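Local coordinates for protein heroin esterase (Rhodococcus sp., PDB 1LZL) that probably hydrolyses the acetyl ester bonds of heroin, acting as an acetyl esterase of the alpha/beta hydrolase fold, at residues F183-P189 / P250-T256; V130-Y134 / G168-A173; S152-V156 / R314-S318. All blocks are in the same frame, centred on the assembly; numbering follows the deposited sequence.

Interaction 1: residues F183-P189 / P250-T256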
# COMPACT_ATOMS: atom_id res chain seq x y z
N PHE A 183 3.68 3.38 -13.54
CA PHE A 183 3.51 4.32 -12.41
C PHE A 183 3.50 3.55 -11.10
O PHE A 183 2.98 2.42 -11.06
CB PHE A 183 2.22 5.11 -12.56
CG PHE A 183 2.09 6.29 -11.59
CD1 PHE A 183 2.93 7.39 -11.69
CD2 PHE A 183 1.11 6.27 -10.61
CE1 PHE A 183 2.82 8.49 -10.84
CE2 PHE A 183 0.97 7.36 -9.77
CZ PHE A 183 1.82 8.45 -9.87
N GLN A 184 4.09 4.17 -10.07
CA GLN A 184 4.18 3.58 -8.73
C GLN A 184 3.54 4.50 -7.71
O GLN A 184 3.94 5.65 -7.63
CB GLN A 184 5.67 3.33 -8.44
CG GLN A 184 5.89 2.83 -7.02
CD GLN A 184 7.33 2.44 -6.73
OE1 GLN A 184 7.55 1.41 -6.12
NE2 GLN A 184 8.27 3.29 -7.14
N PHE A 185 2.60 4.01 -6.90
CA PHE A 185 1.86 4.86 -5.96
C PHE A 185 2.04 4.31 -4.55
O PHE A 185 1.49 3.21 -4.27
CB PHE A 185 0.39 4.92 -6.39
CG PHE A 185 -0.44 5.81 -5.49
CD1 PHE A 185 -1.02 5.37 -4.30
CD2 PHE A 185 -0.61 7.14 -5.84
CE1 PHE A 185 -1.73 6.23 -3.50
CE2 PHE A 185 -1.35 8.00 -5.04
CZ PHE A 185 -1.90 7.56 -3.86
N LEU A 186 2.74 5.04 -3.72
CA LEU A 186 3.11 4.56 -2.39
C LEU A 186 2.51 5.44 -1.32
O LEU A 186 2.98 6.59 -1.14
CB LEU A 186 4.66 4.51 -2.28
CG LEU A 186 5.35 3.68 -3.37
CD1 LEU A 186 6.86 3.68 -3.14
CD2 LEU A 186 4.82 2.24 -3.44
N GLU A 187 1.51 4.96 -0.60
CA GLU A 187 0.90 5.80 0.43
C GLU A 187 1.36 5.34 1.80
O GLU A 187 1.16 4.15 2.11
CB GLU A 187 -0.63 5.68 0.26
CG GLU A 187 -1.51 6.44 1.21
CD GLU A 187 -2.98 6.45 0.78
OE1 GLU A 187 -3.43 5.55 0.04
OE2 GLU A 187 -3.67 7.42 1.23
N ILE A 188 1.91 6.25 2.58
CA ILE A 188 2.45 5.95 3.93
C ILE A 188 3.16 4.59 3.94
O ILE A 188 2.91 3.72 4.75
CB ILE A 188 1.39 6.10 5.02
CG1 ILE A 188 0.13 5.19 4.91
CG2 ILE A 188 0.97 7.56 5.11
CD1 ILE A 188 -0.91 5.36 6.02
N PRO A 189 4.10 4.36 3.00
CA PRO A 189 4.63 3.00 2.86
C PRO A 189 5.50 2.52 4.01
O PRO A 189 6.23 3.34 4.61
CB PRO A 189 5.51 3.12 1.58
CG PRO A 189 5.92 4.57 1.54
CD PRO A 189 4.68 5.32 2.02
N PRO A 250 9.67 3.24 -12.01
CA PRO A 250 8.65 4.07 -12.64
C PRO A 250 8.45 5.43 -11.95
O PRO A 250 8.76 5.52 -10.76
CB PRO A 250 7.36 3.24 -12.46
CG PRO A 250 7.74 1.94 -11.91
CD PRO A 250 9.07 2.10 -11.24
N PRO A 251 7.89 6.41 -12.65
CA PRO A 251 7.46 7.68 -11.99
C PRO A 251 6.62 7.29 -10.78
O PRO A 251 5.84 6.32 -10.81
CB PRO A 251 6.63 8.42 -13.04
CG PRO A 251 7.07 7.83 -14.36
CD PRO A 251 7.54 6.43 -14.07
N THR A 252 6.83 8.00 -9.67
CA THR A 252 6.29 7.57 -8.39
C THR A 252 5.61 8.71 -7.65
O THR A 252 6.08 9.84 -7.72
CB THR A 252 7.48 7.08 -7.54
OG1 THR A 252 8.01 5.91 -8.19
CG2 THR A 252 7.09 6.66 -6.10
N TYR A 253 4.56 8.40 -6.91
CA TYR A 253 3.93 9.30 -5.97
C TYR A 253 4.20 8.68 -4.60
O TYR A 253 3.94 7.46 -4.45
CB TYR A 253 2.42 9.43 -6.21
CG TYR A 253 1.73 10.30 -5.16
CD1 TYR A 253 1.22 9.77 -3.98
CD2 TYR A 253 1.65 11.68 -5.35
CE1 TYR A 253 0.61 10.56 -3.03
CE2 TYR A 253 1.02 12.52 -4.41
CZ TYR A 253 0.52 11.93 -3.26
OH TYR A 253 -0.11 12.67 -2.28
N LEU A 254 4.64 9.44 -3.61
CA LEU A 254 4.85 8.89 -2.25
C LEU A 254 4.33 9.89 -1.25
O LEU A 254 4.76 11.07 -1.28
CB LEU A 254 6.34 8.59 -2.03
CG LEU A 254 6.65 7.65 -0.86
CD1 LEU A 254 7.97 6.94 -1.05
CD2 LEU A 254 6.69 8.41 0.48
N SER A 255 3.41 9.52 -0.38
CA SER A 255 2.93 10.40 0.68
C SER A 255 3.33 9.85 2.04
O SER A 255 3.41 8.65 2.30
CB SER A 255 1.41 10.59 0.61
OG SER A 255 0.78 9.29 0.76
N THR A 256 3.59 10.78 2.98
CA THR A 256 3.88 10.47 4.38
C THR A 256 3.06 11.40 5.25
O THR A 256 2.50 12.43 4.85
CB THR A 256 5.39 10.64 4.67
OG1 THR A 256 5.77 12.00 4.37
CG2 THR A 256 6.24 9.71 3.81
O HOH W 1 -1.91 10.08 1.12
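The rings of Phe185 and Tyr253 lie side by side, their planes only 7° from parallel, yet slid so far past one another that they barely overlap and their centroids stand 5.0 Å apart. Contact is made obliquely, CE2 of Phe185 reaching to 3.3 Å from CD1 of Tyr253, while Glu187 OE1 sits in the plane of the Phe185 ring at its edge. Both residues stand on the same face of the sheet, and with CG anti to the main-chain nitrogen in each (chi1 -179° and 176°) the rings run alongside. Phe183 joins the row, its CZ lying 3.8 Å from Tyr253 CB. Helix 299-315 packs on Phe185 through Ala308 and Ile312 and on Tyr253 through Ala311, and its Glu307 hydrogen-bonds the hydroxyl of Tyr253.

The Gln184 amide is the flat group on the other side of the sheet. NE2 donates to Thr252 OG1 at 2.8 Å, nearly in the amide plane, and OG1 in turn donates a hydrogen bond to Pro250 O at 2.7 Å, so one hydroxyl both receives and gives.

The frame is the parallel part of the central sheet of the alpha/beta hydrolase fold, in which strands 183-187 and 252-257 are neighbours with segment axes 4.7 Å apart. Gln184 and Leu186 supply the rungs: each gives its N-H to the second strand, to Pro251 O and Tyr253 O, and takes one back, from Tyr253 N and Ser255 N. Beyond the strand, Ile188 N still reaches Ser255 O at 2.8 Å, though tilted from the carbonyl plane. Leu254 CG packs against Leu186 CB and Pro189 CG, on the face that helix 161-176 covers. Water bridges Ser255 OG and Glu187 OE2, and the Ile188 side chain touches Asp260 and His290, probably members of the catalytic triad.

Interaction 2: residues V130-Y134 / G168-A173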
# COMPACT_ATOMS: atom_id res chain seq x y z
N VAL A 130 4.92 -10.97 -1.09
CA VAL A 130 5.30 -10.19 -2.27
C VAL A 130 5.18 -11.09 -3.50
O VAL A 130 4.82 -10.60 -4.58
CB VAL A 130 6.72 -9.58 -2.14
CG1 VAL A 130 7.80 -10.61 -2.35
CG2 VAL A 130 6.87 -8.40 -3.10
N ASN A 131 5.43 -12.40 -3.37
CA ASN A 131 5.26 -13.30 -4.51
C ASN A 131 3.80 -13.29 -4.98
O ASN A 131 3.54 -13.35 -6.20
CB ASN A 131 5.74 -14.73 -4.20
CG ASN A 131 7.28 -14.81 -4.16
OD1 ASN A 131 7.94 -13.85 -4.62
ND2 ASN A 131 7.80 -15.91 -3.65
N ASP A 132 2.83 -13.21 -4.07
CA ASP A 132 1.43 -13.17 -4.48
C ASP A 132 1.14 -11.90 -5.27
O ASP A 132 0.39 -11.90 -6.25
CB ASP A 132 0.49 -13.20 -3.26
CG ASP A 132 0.56 -14.53 -2.53
OD1 ASP A 132 1.03 -15.54 -3.11
OD2 ASP A 132 0.09 -14.56 -1.35
N CYS A 133 1.76 -10.78 -4.84
CA CYS A 133 1.50 -9.51 -5.55
C CYS A 133 2.14 -9.56 -6.95
O CYS A 133 1.55 -9.07 -7.92
CB CYS A 133 2.08 -8.36 -4.72
SG CYS A 133 1.16 -8.10 -3.15
N TYR A 134 3.34 -10.15 -7.00
CA TYR A 134 4.00 -10.22 -8.33
C TYR A 134 3.25 -11.21 -9.23
O TYR A 134 3.12 -10.95 -10.43
CB TYR A 134 5.48 -10.54 -8.17
CG TYR A 134 6.27 -10.56 -9.45
CD1 TYR A 134 6.37 -9.39 -10.19
CD2 TYR A 134 6.87 -11.71 -9.90
CE1 TYR A 134 7.07 -9.37 -11.37
CE2 TYR A 134 7.60 -11.69 -11.10
CZ TYR A 134 7.69 -10.52 -11.80
OH TYR A 134 8.38 -10.45 -13.02
N GLY A 168 8.27 -3.37 -3.32
CA GLY A 168 9.01 -4.59 -3.57
C GLY A 168 8.61 -5.26 -4.87
O GLY A 168 9.50 -5.79 -5.60
N THR A 169 7.31 -5.26 -5.15
CA THR A 169 6.81 -5.78 -6.42
C THR A 169 7.35 -4.96 -7.59
O THR A 169 7.70 -5.55 -8.64
CB THR A 169 5.27 -5.73 -6.41
OG1 THR A 169 4.85 -6.63 -5.35
CG2 THR A 169 4.72 -6.25 -7.73
N VAL A 170 7.45 -3.66 -7.46
CA VAL A 170 7.97 -2.80 -8.54
C VAL A 170 9.46 -3.02 -8.72
O VAL A 170 9.90 -3.10 -9.89
CB VAL A 170 7.60 -1.34 -8.27
CG1 VAL A 170 8.39 -0.38 -9.19
CG2 VAL A 170 6.09 -1.13 -8.43
N LEU A 171 10.23 -3.20 -7.67
CA LEU A 171 11.64 -3.59 -7.78
C LEU A 171 11.75 -4.93 -8.52
O LEU A 171 12.57 -5.05 -9.44
CB LEU A 171 12.34 -3.70 -6.42
CG LEU A 171 12.71 -2.32 -5.86
CD1 LEU A 171 12.89 -2.43 -4.35
CD2 LEU A 171 13.97 -1.80 -6.57
N LYS A 172 10.93 -5.91 -8.11
CA LYS A 172 10.98 -7.24 -8.72
C LYS A 172 10.62 -7.16 -10.18
O LYS A 172 11.28 -7.81 -11.04
CB LYS A 172 10.03 -8.18 -7.94
CG LYS A 172 10.13 -9.61 -8.49
CD LYS A 172 9.56 -10.58 -7.45
CE LYS A 172 10.65 -10.84 -6.39
NZ LYS A 172 11.36 -12.15 -6.58
N ALA A 173 9.63 -6.37 -10.56
CA ALA A 173 9.18 -6.22 -11.96
C ALA A 173 10.30 -5.64 -12.81
O ALA A 173 10.58 -6.15 -13.91
CB ALA A 173 7.90 -5.39 -12.04
O HOH W 2 8.98 -8.26 -14.65
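Lys172 lays its aliphatic chain across the ring of Tyr134 where two helices of the alpha/beta hydrolase fold, 128-142 and 161-176, pack against each other. The second of these follows the strand that leads to the probable nucleophile elbow. Over the two segments the axes approach to 9.4 Å and cross at -60°.

The tight part is built round Tyr134 and Thr169. CG of Lys172 stands 3.9 Å above the centroid of the Tyr134 ring, just 3° off its normal, a CH-pi contact, with CD displaced toward the CD2 side. The ring reaches this place because its CG is trans to the main-chain nitrogen (chi1 -177°), which carries it out across the second helix; there CE1 lies 3.8 Å from Ala173 CA, while Thr169 CG2 meets the ring at its edge. On the Thr169 side, OG1 is wedged 3.3 Å from Cys133 CB and 3.5 Å from Val130 CG2. It is not left without a polar mate, since it hydrogen-bonds Leu165 O one turn earlier in its own helix. Lacking a side chain, Gly168 lets the same Val130 methyl come close to its backbone.

With an alanine here in place of Tyr134, the chain of Lys172 would probably lose the ring face it lies on, and a gap would be likely to open beside Ala173.

Toward the partly exposed side the fit is slacker. Asn131 OD1 and Lys172 NZ remain 4.3 Å apart, too far for a hydrogen bond, and the lysine, bent in its last two torsions, makes a cation-pi contact with Tyr237. At the phenol end a water bridges the helices: it lies in the ring plane, 2.8 Å from Tyr134 OH, and donates to Ala173 O at 2.7 Å.

Interaction 3: residues S152-V156 / R314-S318. Unlike the reference sequence in segment 314-318: Gly315 (reference Val), Leu316 (reference Ala), Arg317 (reference Phe), Ser318 (reference Ala).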
# COMPACT_ATOMS: atom_id res chain seq x y z
N SER A 152 0.40 -1.26 -21.39
CA SER A 152 1.38 -0.19 -21.32
C SER A 152 1.01 0.81 -20.23
O SER A 152 1.77 1.77 -20.00
CB SER A 152 1.50 0.53 -22.67
OG SER A 152 0.45 1.49 -22.84
N ARG A 153 -0.11 0.64 -19.53
CA ARG A 153 -0.48 1.63 -18.50
C ARG A 153 -0.96 0.90 -17.25
O ARG A 153 -2.11 1.01 -16.86
CB ARG A 153 -1.56 2.57 -19.07
CG ARG A 153 -0.90 3.51 -20.09
CD ARG A 153 -1.80 4.64 -20.52
NE ARG A 153 -2.94 4.11 -21.29
CZ ARG A 153 -4.06 4.80 -21.41
NH1 ARG A 153 -4.16 5.99 -20.83
NH2 ARG A 153 -5.09 4.30 -22.11
N ILE A 154 0.00 0.14 -16.68
CA ILE A 154 -0.22 -0.53 -15.40
C ILE A 154 0.45 0.29 -14.30
O ILE A 154 1.65 0.58 -14.41
CB ILE A 154 0.36 -1.95 -15.41
CG1 ILE A 154 -0.25 -2.79 -16.55
CG2 ILE A 154 0.22 -2.62 -14.04
CD1 ILE A 154 0.52 -4.08 -16.79
N ALA A 155 -0.32 0.64 -13.29
CA ALA A 155 0.24 1.24 -12.07
C ALA A 155 0.32 0.17 -10.98
O ALA A 155 -0.56 -0.69 -10.95
CB ALA A 155 -0.56 2.44 -11.56
N VAL A 156 1.28 0.22 -10.08
CA VAL A 156 1.33 -0.66 -8.90
C VAL A 156 1.31 0.27 -7.70
O VAL A 156 2.12 1.24 -7.67
CB VAL A 156 2.56 -1.56 -8.90
CG1 VAL A 156 2.57 -2.39 -7.61
CG2 VAL A 156 2.53 -2.48 -10.13
N ARG A 314 -2.74 11.30 -13.79
CA ARG A 314 -1.67 11.82 -14.63
C ARG A 314 -0.62 10.76 -14.90
O ARG A 314 -0.10 10.64 -16.01
CB ARG A 314 -1.05 13.07 -14.00
CG ARG A 314 0.03 13.65 -14.89
CD ARG A 314 0.86 14.58 -13.97
NE ARG A 314 2.00 13.83 -13.55
CZ ARG A 314 3.28 13.66 -13.45
NH1 ARG A 314 4.18 14.52 -13.92
NH2 ARG A 314 3.63 12.53 -12.82
N GLY A 315 -0.33 9.95 -13.87
CA GLY A 315 0.67 8.91 -13.99
C GLY A 315 0.28 7.91 -15.09
O GLY A 315 1.19 7.33 -15.69
N LEU A 316 -0.99 7.68 -15.36
CA LEU A 316 -1.45 6.70 -16.35
C LEU A 316 -2.05 7.34 -17.60
O LEU A 316 -2.83 6.76 -18.37
CB LEU A 316 -2.49 5.78 -15.66
CG LEU A 316 -1.87 4.83 -14.62
CD1 LEU A 316 -2.94 3.93 -14.04
CD2 LEU A 316 -0.75 3.95 -15.13
N ARG A 317 -1.73 8.60 -17.89
CA ARG A 317 -2.12 9.28 -19.11
C ARG A 317 -1.51 8.55 -20.32
O ARG A 317 -0.41 7.95 -20.20
CB ARG A 317 -1.66 10.76 -19.03
CG ARG A 317 -0.15 10.87 -19.00
CD ARG A 317 0.38 12.11 -18.34
NE ARG A 317 0.76 13.11 -19.34
CZ ARG A 317 0.48 14.40 -19.10
NH1 ARG A 317 -0.14 14.68 -17.95
NH2 ARG A 317 0.78 15.37 -19.95
N SER A 318 -2.27 8.63 -21.41
CA SER A 318 -2.02 7.97 -22.68
C SER A 318 -0.61 7.49 -22.95
O SER A 318 -0.44 6.50 -23.71
CB SER A 318 -2.40 8.98 -23.79
OG SER A 318 -1.76 10.21 -23.47
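Arg153, on strand 153-159, reaches across to the backbone that leaves the last helix, and its atoms meet that backbone in order. CB lies 4.3 Å from Leu316 CD2, a loose apolar touch. CG passes 4.2 Å from Leu316 O, and CD settles much closer, 3.2 Å from the same oxygen, with Arg317 O at 3.6 Å. Between CG and NE the chain bends (chi3 -67°), which turns the guanidinium along the departing backbone instead of straight past it. NE is taken up by a salt bridge with Asp150, which holds one edge of the group. CZ lies beside Ser318 CA, and at the tip NH1 donates to Leu316 O over 2.9 Å. This bond is moderately bent, 141° at the hydrogen; the donor lies in the carbonyl plane, but the oxygen stands 25° out of the guanidinium plane. Ser318 N is also near NH1, yet both are donors and no bond joins them. Asp150 and Leu316 O thus fix the group from two directions, a positive charge meeting both an acid and a carbonyl.

Leu316 is the first residue past the helix to leave helical geometry, and its side chain turns to the strand. Its CD1 packs 3.7 Å from Ala155 CB, while CD2 rests at 3.7 Å from Arg153 O.

In the fold, strand 153-159 runs between strands 79-85 and 183-187 of the central sheet. Leu316 wedges the end of helix 299-315 over this strand, also touching Pro80, Phe111 and Ala182. Ile154 and Val156 point to the other face of the sheet, where Ile154 meets helix 128-142 and Val156 meets both that helix and helix 161-176.

The three contacts show how an alpha/beta hydrolase sheet is sandwiched between helices. Interaction 1 joins two parallel strands; strand 153-159 of interaction 3 adjoins strand 183-187, with backbone bonds between Val156 and both Phe183 and Phe185. Interaction 2 pairs helices on one face, and Val170 packs on Val156, Gln184 and Pro250; helix 299-315 lies across the opposite face. The centres of interactions 1 and 2 are about 15 Å apart, those of interactions 1 and 3 about 13 Å, and those of interactions 2 and 3 about 17 Å. Along the chain interaction 2 closes before interaction 1 opens, while interaction 3 spans interaction 1 and alternates with 2. Strand 153-159 and helix 161-176, consecutive in the chain, flank the probable nucleophile, Ser160.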